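Local atomic coordinates of 4-hydroxy-3-methylbut-2-enyl diphosphate reductase (Aquifex aeolicus, PDB entry 3DNF), a protein that catalyses the reduction of (E)-4-hydroxy-3-methylbut-2-enyl diphosphate to isopentenyl and dimethylallyl diphosphate, the last step of the non-mevalonate isoprenoid pathway, with an iron-sulfur cluster as cofactor. Residues F12-G15 / V16-V20; A195-L198 / R199-V203; T266-W269 / I270-Q273. One frame throughout, in Å; residues are numbered along the deposited sequence.

From the N terminus, the chain leaves strand 3-6 and enters helix 14-26 at contact 1, whose cysteine binds the cluster. Much later, contact 2 begins helix 195-206, after strand 185-189, and contact 3 begins helix 268-281, after strand 257-262. All three are local, so they follow in series, and none closes a long loop, nests in another or crosses it. In space, C13 packs on A195 and R199 of contact 2, while F12 lies against T266 and P267 of contact 3. Contact 1 thus joins two helices of the lobe built on strands 3-6, 257-262 and 212-216, and helix 14-26 leads from that sheet to the one containing strand 34-36.

Contact 1. Residues F12-G15 / V16-V20; sequences FCFG and VKRAV. With F3S (Fe3-s4 cluster), chain E.
C13 is the N-cap of helix 14-26, and its SG accepts the N-H of V16 at 3.5 Å while the same sulfur binds iron FE4 of the [3Fe-4S] cluster at 2.5 Å. Standing between the backbone N and the carbonyl carbon (chi1 60°), SG faces both partners. Cysteine suits the place because a thiolate is at once a soft iron ligand and an acceptor, and the helix start would probably steady its charge. G15 comes next but one because the cluster leaves little room: its N lies 3.3 Å from the inorganic sulfur S3, and a CB would run into S4.

The packed side is apolar. V16 CG1 rests over one face of the F12 ring, 3.8 Å from its centroid, in a CH-pi contact, while the other branch of the valine, CG2, meets C13 SG at 3.6 Å. K17 CG packs on F12 CB, at the edge of the ring, and one turn on from V16, V20 CG2 approaches F12 CE2. I41, E46 and P267 complete the surroundings of F12.

The flank of F14 and R18 is looser, though P97 touches both. F14 is exposed, and its CZ meets R18 CD somewhat more loosely, at 4.0 Å. R18 stretches out along its extended chain to a water in the guanidinium plane; this water accepts from R18 NH1 at 2.7 Å and donates to G15 O at 3.0 Å.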
ATOM      1  N   PHE B  12     -19.580  -8.416 -22.565  1.00 29.47           N
ATOM      2  CA  PHE B  12     -18.474  -7.490 -22.870  1.00 29.26           C
ATOM      3  C   PHE B  12     -18.493  -6.297 -21.928  1.00 27.88           C
ATOM      4  O   PHE B  12     -19.545  -5.721 -21.634  1.00 27.89           O
ATOM      5  CB  PHE B  12     -18.588  -6.876 -24.298  1.00 28.98           C
ATOM      6  CG  PHE B  12     -18.353  -7.832 -25.446  1.00 28.19           C
ATOM      7  CD1 PHE B  12     -17.858  -9.117 -25.254  1.00 29.60           C
ATOM      8  CD2 PHE B  12     -18.608  -7.397 -26.756  1.00 29.29           C
ATOM      9  CE1 PHE B  12     -17.641  -9.970 -26.340  1.00 31.62           C
ATOM     10  CE2 PHE B  12     -18.394  -8.227 -27.841  1.00 26.70           C
ATOM     11  CZ  PHE B  12     -17.907  -9.517 -27.631  1.00 29.53           C
ATOM     12  N   CYS B  13     -17.309  -5.913 -21.490  1.00 28.17           N
ATOM     13  CA  CYS B  13     -17.115  -4.663 -20.778  1.00 28.28           C
ATOM     14  C   CYS B  13     -17.247  -3.472 -21.728  1.00 29.65           C
ATOM     15  O   CYS B  13     -17.248  -3.606 -22.965  1.00 28.82           O
ATOM     16  CB  CYS B  13     -15.726  -4.642 -20.192  1.00 28.04           C
ATOM     17  SG  CYS B  13     -14.566  -4.795 -21.520  1.00 26.70           S
ATOM     18  N   PHE B  14     -17.290  -2.291 -21.136  1.00 31.47           N
ATOM     19  CA  PHE B  14     -17.387  -1.055 -21.899  1.00 32.59           C
ATOM     20  C   PHE B  14     -16.366  -0.947 -23.054  1.00 31.78           C
ATOM     21  O   PHE B  14     -16.728  -0.682 -24.211  1.00 30.94           O
ATOM     22  CB  PHE B  14     -17.208   0.115 -20.943  1.00 35.04           C
ATOM     23  CG  PHE B  14     -17.014   1.421 -21.641  1.00 38.11           C
ATOM     24  CD1 PHE B  14     -18.095   2.092 -22.188  1.00 41.69           C
ATOM     25  CD2 PHE B  14     -15.734   1.967 -21.762  1.00 41.03           C
ATOM     26  CE1 PHE B  14     -17.904   3.311 -22.860  1.00 43.18           C
ATOM     27  CE2 PHE B  14     -15.523   3.176 -22.421  1.00 43.12           C
ATOM     28  CZ  PHE B  14     -16.592   3.846 -22.978  1.00 41.16           C
ATOM     29  N   GLY B  15     -15.094  -1.158 -22.745  1.00 31.19           N
ATOM     30  CA  GLY B  15     -14.023  -1.018 -23.726  1.00 30.57           C
ATOM     31  C   GLY B  15     -14.126  -1.989 -24.876  1.00 31.92           C
ATOM     32  O   GLY B  15     -13.878  -1.633 -25.999  1.00 30.86           O
ATOM     33  N   VAL B  16     -14.486  -3.239 -24.611  1.00 31.15           N
ATOM     34  CA  VAL B  16     -14.555  -4.213 -25.710  1.00 32.12           C
ATOM     35  C   VAL B  16     -15.785  -3.929 -26.603  1.00 32.29           C
ATOM     36  O   VAL B  16     -15.715  -4.016 -27.828  1.00 31.52           O
ATOM     37  CB  VAL B  16     -14.524  -5.671 -25.172  1.00 31.00           C
ATOM     38  CG1 VAL B  16     -14.957  -6.667 -26.237  1.00 35.63           C
ATOM     39  CG2 VAL B  16     -13.128  -5.995 -24.650  1.00 32.74           C
ATOM     40  N   LYS B  17     -16.903  -3.606 -25.970  1.00 31.99           N
ATOM     41  CA  LYS B  17     -18.108  -3.208 -26.678  1.00 32.40           C
ATOM     42  C   LYS B  17     -17.771  -2.047 -27.615  1.00 31.35           C
ATOM     43  O   LYS B  17     -18.129  -2.071 -28.776  1.00 31.21           O
ATOM     44  CB  LYS B  17     -19.178  -2.740 -25.679  1.00 33.01           C
ATOM     45  CG  LYS B  17     -20.063  -3.799 -25.119  1.00 36.77           C
ATOM     46  CD  LYS B  17     -21.236  -3.132 -24.412  1.00 41.38           C
ATOM     47  CE  LYS B  17     -22.505  -3.973 -24.511  1.00 45.83           C
ATOM     48  NZ  LYS B  17     -22.909  -4.520 -23.192  1.00 47.28           N
ATOM     49  N   ARG B  18     -17.069  -1.055 -27.089  1.00 30.80           N
ATOM     50  CA  ARG B  18     -16.661   0.140 -27.840  1.00 30.73           C
ATOM     51  C   ARG B  18     -15.728  -0.241 -29.005  1.00 30.49           C
ATOM     52  O   ARG B  18     -15.928   0.236 -30.139  1.00 30.31           O
ATOM     53  CB  ARG B  18     -15.960   1.120 -26.894  1.00 31.69           C
ATOM     54  CG  ARG B  18     -15.286   2.283 -27.567  1.00 32.94           C
ATOM     55  CD  ARG B  18     -14.760   3.255 -26.523  1.00 37.21           C
ATOM     56  NE  ARG B  18     -14.134   4.414 -27.165  1.00 39.16           N
ATOM     57  CZ  ARG B  18     -12.868   4.468 -27.576  1.00 37.57           C
ATOM     58  NH1 ARG B  18     -12.070   3.416 -27.449  1.00 38.23           N
ATOM     59  NH2 ARG B  18     -12.419   5.599 -28.121  1.00 39.25           N
ATOM     60  N   ALA B  19     -14.735  -1.103 -28.740  1.00 29.49           N
ATOM     61  CA  ALA B  19     -13.812  -1.573 -29.810  1.00 30.48           C
ATOM     62  C   ALA B  19     -14.571  -2.264 -30.955  1.00 30.61           C
ATOM     63  O   ALA B  19     -14.296  -2.002 -32.145  1.00 30.00           O
ATOM     64  CB  ALA B  19     -12.725  -2.467 -29.254  1.00 31.18           C
ATOM     65  N   VAL B  20     -15.524  -3.134 -30.588  1.00 30.59           N
ATOM     66  CA  VAL B  20     -16.338  -3.883 -31.585  1.00 31.24           C
ATOM     67  C   VAL B  20     -17.117  -2.914 -32.469  1.00 31.26           C
ATOM     68  O   VAL B  20     -17.130  -3.076 -33.700  1.00 29.85           O
ATOM     69  CB  VAL B  20     -17.220  -4.971 -30.925  1.00 32.30           C
ATOM     70  CG1 VAL B  20     -18.250  -5.551 -31.881  1.00 32.58           C
ATOM     71  CG2 VAL B  20     -16.341  -6.073 -30.427  1.00 31.50           C
TER
HETATM   72 FE1  F3S E3302     -12.204  -2.462 -18.239  1.00 28.55          FE
HETATM   73 FE3  F3S E3302     -11.597  -1.337 -20.630  1.00 24.46          FE
HETATM   74 FE4  F3S E3302     -12.698  -3.526 -20.359  1.00 33.47          FE
HETATM   75  S1  F3S E3302     -10.219  -1.568 -18.833  1.00 25.24           S
HETATM   76  S2  F3S E3302     -12.521  -4.703 -18.543  1.00 37.10           S
HETATM   77  S3  F3S E3302     -13.689  -1.683 -19.791  1.00 27.28           S
HETATM   78  S4  F3S E3302     -11.517  -3.074 -22.134  1.00 27.71           S
HETATM   79  O   HOH W   1     -12.305   0.823 -26.611  1.00 17.17           O

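Contact 2. Residues A195-L198 / R199-V203; sequences ATSL and RQESV
T196 and Q200 lie side by side and point the same way, one turn apart in the first turns of helix 195-206, which starts at the cluster. Q200 N donates to T196 O at 3.0 Å, a regular alpha-helical bond. Further out, the glutamine CB lies 3.6 Å from T196 O, and CG, anti to its own carbonyl carbon (chi1 -67°), draws in to 3.3 Å from that oxygen. The chain is extended beyond CG (chi2 173°), which carries CD past the threonine methyl; NE2 reaches T196 CG2 at 3.5 Å, while OE1 stays 4.0 Å from T196 O. A long amide suits this position, its methylenes packing on the turn and its end lying beside N223, predicted to bind the diphosphate substrate. With an alanine here, T196 CG2 would probably lose the amide packed against it, and N223 the side chain beside it.

R199 bends at chi3, and A195 O packs over one face of its guanidinium, toward the rim. R199 NH2 is hydrogen-bonded to G11 O, as is S202 OG to E8 O. The helix is thereby held to the loop between strand 3-6 and helix 14-26, while Q200 and V203 pack against helix 222-234.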
ATOM      1  N   ALA B 195     -14.907  -3.399 -14.109  1.00 35.45           N
ATOM      2  CA  ALA B 195     -15.800  -4.213 -14.970  1.00 35.44           C
ATOM      3  C   ALA B 195     -15.979  -5.647 -14.458  1.00 35.14           C
ATOM      4  O   ALA B 195     -17.099  -6.187 -14.496  1.00 34.80           O
ATOM      5  CB  ALA B 195     -15.335  -4.241 -16.406  1.00 35.60           C
ATOM      6  N   THR B 196     -14.896  -6.270 -13.989  1.00 33.69           N
ATOM      7  CA  THR B 196     -14.982  -7.661 -13.499  1.00 33.48           C
ATOM      8  C   THR B 196     -15.758  -7.764 -12.179  1.00 33.06           C
ATOM      9  O   THR B 196     -16.572  -8.672 -12.010  1.00 32.97           O
ATOM     10  CB  THR B 196     -13.606  -8.342 -13.372  1.00 33.43           C
ATOM     11  OG1 THR B 196     -12.986  -8.379 -14.664  1.00 35.83           O
ATOM     12  CG2 THR B 196     -13.762  -9.785 -12.867  1.00 33.43           C
ATOM     13  N   SER B 197     -15.496  -6.824 -11.271  1.00 32.23           N
ATOM     14  CA  SER B 197     -16.205  -6.728  -9.993  1.00 32.08           C
ATOM     15  C   SER B 197     -17.711  -6.533 -10.196  1.00 31.87           C
ATOM     16  O   SER B 197     -18.517  -7.245  -9.590  1.00 31.98           O
ATOM     17  CB  SER B 197     -15.624  -5.585  -9.159  1.00 32.13           C
ATOM     18  OG  SER B 197     -16.147  -5.593  -7.844  1.00 33.05           O
ATOM     19  N   LEU B 198     -18.087  -5.582 -11.054  1.00 31.52           N
ATOM     20  CA  LEU B 198     -19.500  -5.317 -11.343  1.00 31.28           C
ATOM     21  C   LEU B 198     -20.203  -6.587 -11.849  1.00 31.15           C
ATOM     22  O   LEU B 198     -21.258  -6.968 -11.337  1.00 30.84           O
ATOM     23  CB  LEU B 198     -19.659  -4.177 -12.365  1.00 31.42           C
ATOM     24  CG  LEU B 198     -19.240  -2.730 -12.055  1.00 31.47           C
ATOM     25  CD1 LEU B 198     -19.176  -1.910 -13.340  1.00 30.80           C
ATOM     26  CD2 LEU B 198     -20.175  -2.065 -11.055  1.00 31.28           C
ATOM     27  N   ARG B 199     -19.603  -7.234 -12.847  1.00 30.75           N
ATOM     28  CA  ARG B 199     -20.117  -8.476 -13.419  1.00 30.69           C
ATOM     29  C   ARG B 199     -20.344  -9.555 -12.344  1.00 30.95           C
ATOM     30  O   ARG B 199     -21.413 -10.187 -12.299  1.00 31.37           O
ATOM     31  CB  ARG B 199     -19.188  -8.969 -14.530  1.00 30.65           C
ATOM     32  CG  ARG B 199     -19.865  -9.813 -15.577  1.00 30.79           C
ATOM     33  CD  ARG B 199     -18.872 -10.376 -16.596  1.00 29.90           C
ATOM     34  NE  ARG B 199     -18.442  -9.411 -17.623  1.00 30.21           N
ATOM     35  CZ  ARG B 199     -17.210  -8.910 -17.696  1.00 29.94           C
ATOM     36  NH1 ARG B 199     -16.304  -9.264 -16.805  1.00 30.46           N
ATOM     37  NH2 ARG B 199     -16.876  -8.042 -18.652  1.00 27.91           N
ATOM     38  N   GLN B 200     -19.366  -9.727 -11.458  1.00 31.18           N
ATOM     39  CA  GLN B 200     -19.462 -10.704 -10.371  1.00 31.71           C
ATOM     40  C   GLN B 200     -20.527 -10.361  -9.313  1.00 32.15           C
ATOM     41  O   GLN B 200     -21.275 -11.242  -8.877  1.00 32.04           O
ATOM     42  CB  GLN B 200     -18.089 -10.917  -9.710  1.00 31.71           C
ATOM     43  CG  GLN B 200     -17.077 -11.582 -10.638  1.00 31.11           C
ATOM     44  CD  GLN B 200     -15.673 -11.658 -10.073  1.00 31.77           C
ATOM     45  OE1 GLN B 200     -15.377 -11.111  -9.013  1.00 32.52           O
ATOM     46  NE2 GLN B 200     -14.795 -12.346 -10.788  1.00 31.58           N
ATOM     47  N   GLU B 201     -20.595  -9.094  -8.906  1.00 32.24           N
ATOM     48  CA  GLU B 201     -21.570  -8.659  -7.888  1.00 32.43           C
ATOM     49  C   GLU B 201     -23.013  -8.700  -8.388  1.00 32.37           C
ATOM     50  O   GLU B 201     -23.943  -8.933  -7.609  1.00 32.57           O
ATOM     51  CB  GLU B 201     -21.239  -7.254  -7.371  1.00 32.64           C
ATOM     52  CG  GLU B 201     -19.851  -7.107  -6.718  1.00 34.15           C
ATOM     53  CD  GLU B 201     -19.548  -8.164  -5.652  1.00 35.97           C
ATOM     54  OE1 GLU B 201     -20.450  -8.527  -4.869  1.00 36.68           O
ATOM     55  OE2 GLU B 201     -18.388  -8.624  -5.595  1.00 37.82           O
ATOM     56  N   SER B 202     -23.190  -8.460  -9.681  1.00 32.48           N
ATOM     57  CA  SER B 202     -24.486  -8.581 -10.330  1.00 32.80           C
ATOM     58  C   SER B 202     -24.977 -10.031 -10.338  1.00 32.95           C
ATOM     59  O   SER B 202     -26.171 -10.280 -10.181  1.00 32.62           O
ATOM     60  CB  SER B 202     -24.417  -8.021 -11.753  1.00 32.90           C
ATOM     61  OG  SER B 202     -25.677  -8.107 -12.405  1.00 33.90           O
ATOM     62  N   VAL B 203     -24.051 -10.976 -10.519  1.00 32.96           N
ATOM     63  CA  VAL B 203     -24.346 -12.415 -10.391  1.00 33.46           C
ATOM     64  C   VAL B 203     -24.646 -12.784  -8.938  1.00 33.59           C
ATOM     65  O   VAL B 203     -25.586 -13.536  -8.664  1.00 33.40           O
ATOM     66  CB  VAL B 203     -23.197 -13.276 -10.969  1.00 33.48           C
ATOM     67  CG1 VAL B 203     -23.270 -14.714 -10.472  1.00 33.84           C
ATOM     68  CG2 VAL B 203     -23.242 -13.233 -12.485  1.00 33.94           C
TER

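Contact 3. Residues T266-W269 / I270-Q273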
ATOM      1  N   THR B 266     -18.165 -12.855 -24.067  1.00 28.43           N
ATOM      2  CA  THR B 266     -19.440 -13.257 -24.669  1.00 28.19           C
ATOM      3  C   THR B 266     -20.177 -12.053 -25.258  1.00 27.90           C
ATOM      4  O   THR B 266     -20.550 -11.126 -24.531  1.00 27.28           O
ATOM      5  CB  THR B 266     -20.327 -14.036 -23.657  1.00 27.68           C
ATOM      6  OG1 THR B 266     -19.600 -15.180 -23.191  1.00 27.37           O
ATOM      7  CG2 THR B 266     -21.665 -14.531 -24.303  1.00 28.54           C
ATOM      8  N   PRO B 267     -20.397 -12.070 -26.587  1.00 28.44           N
ATOM      9  CA  PRO B 267     -21.133 -11.000 -27.225  1.00 28.43           C
ATOM     10  C   PRO B 267     -22.626 -11.146 -26.922  1.00 29.35           C
ATOM     11  O   PRO B 267     -23.105 -12.243 -26.590  1.00 28.81           O
ATOM     12  CB  PRO B 267     -20.863 -11.232 -28.716  1.00 28.50           C
ATOM     13  CG  PRO B 267     -20.617 -12.688 -28.823  1.00 28.35           C
ATOM     14  CD  PRO B 267     -19.927 -13.069 -27.564  1.00 28.10           C
ATOM     15  N   ASP B 268     -23.334 -10.033 -27.026  1.00 29.19           N
ATOM     16  CA  ASP B 268     -24.773 -10.003 -26.761  1.00 29.97           C
ATOM     17  C   ASP B 268     -25.607 -10.907 -27.653  1.00 29.52           C
ATOM     18  O   ASP B 268     -26.685 -11.341 -27.244  1.00 28.82           O
ATOM     19  CB  ASP B 268     -25.285  -8.575 -26.900  1.00 30.68           C
ATOM     20  CG  ASP B 268     -24.864  -7.689 -25.742  1.00 33.47           C
ATOM     21  OD1 ASP B 268     -24.399  -8.230 -24.707  1.00 35.99           O
ATOM     22  OD2 ASP B 268     -25.016  -6.452 -25.869  1.00 36.45           O
ATOM     23  N   TRP B 269     -25.140 -11.189 -28.865  1.00 28.73           N
ATOM     24  CA  TRP B 269     -25.929 -12.046 -29.754  1.00 28.44           C
ATOM     25  C   TRP B 269     -25.952 -13.494 -29.284  1.00 28.70           C
ATOM     26  O   TRP B 269     -26.919 -14.220 -29.550  1.00 28.71           O
ATOM     27  CB  TRP B 269     -25.482 -11.949 -31.220  1.00 27.69           C
ATOM     28  CG  TRP B 269     -24.119 -12.446 -31.511  1.00 26.41           C
ATOM     29  CD1 TRP B 269     -22.974 -11.708 -31.515  1.00 25.70           C
ATOM     30  CD2 TRP B 269     -23.739 -13.779 -31.886  1.00 25.05           C
ATOM     31  NE1 TRP B 269     -21.911 -12.486 -31.857  1.00 25.31           N
ATOM     32  CE2 TRP B 269     -22.341 -13.765 -32.089  1.00 25.70           C
ATOM     33  CE3 TRP B 269     -24.438 -14.979 -32.070  1.00 26.00           C
ATOM     34  CZ2 TRP B 269     -21.625 -14.906 -32.462  1.00 25.20           C
ATOM     35  CZ3 TRP B 269     -23.727 -16.111 -32.437  1.00 26.17           C
ATOM     36  CH2 TRP B 269     -22.336 -16.067 -32.640  1.00 26.64           C
ATOM     37  N   ILE B 270     -24.893 -13.912 -28.592  1.00 28.99           N
ATOM     38  CA  ILE B 270     -24.873 -15.252 -27.979  1.00 29.54           C
ATOM     39  C   ILE B 270     -25.829 -15.299 -26.778  1.00 30.08           C
ATOM     40  O   ILE B 270     -26.580 -16.257 -26.639  1.00 29.26           O
ATOM     41  CB  ILE B 270     -23.442 -15.742 -27.631  1.00 29.65           C
ATOM     42  CG1 ILE B 270     -22.701 -16.094 -28.925  1.00 28.32           C
ATOM     43  CG2 ILE B 270     -23.486 -16.973 -26.686  1.00 31.00           C
ATOM     44  CD1 ILE B 270     -21.172 -16.240 -28.804  1.00 29.94           C
ATOM     45  N   ILE B 271     -25.796 -14.269 -25.929  1.00 30.18           N
ATOM     46  CA  ILE B 271     -26.742 -14.160 -24.808  1.00 30.75           C
ATOM     47  C   ILE B 271     -28.211 -14.191 -25.268  1.00 31.47           C
ATOM     48  O   ILE B 271     -29.062 -14.807 -24.617  1.00 31.17           O
ATOM     49  CB  ILE B 271     -26.477 -12.899 -23.942  1.00 30.62           C
ATOM     50  CG1 ILE B 271     -25.024 -12.857 -23.455  1.00 30.43           C
ATOM     51  CG2 ILE B 271     -27.460 -12.820 -22.752  1.00 30.58           C
ATOM     52  CD1 ILE B 271     -24.630 -11.507 -22.815  1.00 30.75           C
ATOM     53  N   GLU B 272     -28.504 -13.540 -26.390  1.00 31.97           N
ATOM     54  CA  GLU B 272     -29.858 -13.572 -26.968  1.00 32.33           C
ATOM     55  C   GLU B 272     -30.230 -14.943 -27.514  1.00 32.41           C
ATOM     56  O   GLU B 272     -31.389 -15.359 -27.408  1.00 32.40           O
ATOM     57  CB  GLU B 272     -30.026 -12.501 -28.053  1.00 32.43           C
ATOM     58  CG  GLU B 272     -29.876 -11.059 -27.543  1.00 34.14           C
ATOM     59  CD  GLU B 272     -30.799 -10.738 -26.364  1.00 37.20           C
ATOM     60  OE1 GLU B 272     -32.000 -11.052 -26.451  1.00 35.78           O
ATOM     61  OE2 GLU B 272     -30.312 -10.180 -25.352  1.00 39.66           O
ATOM     62  N   GLN B 273     -29.252 -15.638 -28.095  1.00 32.74           N
ATOM     63  CA  GLN B 273     -29.440 -17.005 -28.573  1.00 33.23           C
ATOM     64  C   GLN B 273     -29.846 -17.917 -27.423  1.00 33.42           C
ATOM     65  O   GLN B 273     -30.751 -18.738 -27.562  1.00 33.96           O
ATOM     66  CB  GLN B 273     -28.165 -17.538 -29.222  1.00 33.27           C
ATOM     67  CG  GLN B 273     -27.925 -17.042 -30.636  1.00 33.51           C
ATOM     68  CD  GLN B 273     -26.901 -17.863 -31.392  1.00 33.81           C
ATOM     69  OE1 GLN B 273     -26.829 -17.788 -32.616  1.00 34.70           O
ATOM     70  NE2 GLN B 273     -26.097 -18.647 -30.672  1.00 33.72           N
TER
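W269 and I270, neighbours in the first turn of helix 268-281, meet face to chain, the indole against the isoleucine. The indole takes the less common position between backbone N and carbonyl carbon (chi1 65°), which swings it across the turn, over the side chain of I270. I270 CG1 then sits over the six-membered ring, 3.5 Å from its centroid and 6° off the normal, a nearly central CH-pi contact. Q273 reaches the same ring from the side: its chain is extended beyond CG, and OE1 lies in the ring plane at the edge, 3.5 Å from W269 CZ3, with the amide plane 90° to the indole. A carbonyl oxygen suits an aromatic edge, whose C-H groups are slightly positive.

The branched I270 serves three neighbours at once. With CG1 anti to its carbonyl carbon, it sends CD1 against P267 CG at 3.6 Å, while CG2 meets T266 CG2 at 3.9 Å. That threonine methyl also touches I271 CG1 at 3.8 Å. P267, at the N-cap, has no N-H to satisfy; its O receives weak bonds from I270 N and I271 N, and E272 N to D268 O is the first firmer one, at 3.0 Å.

W269 NE1 donates to E46 of helix 44-53, on which the indole leans, whereas I271 and E272 pack on strand 3-6, and T266 and I270 on strand 212-216.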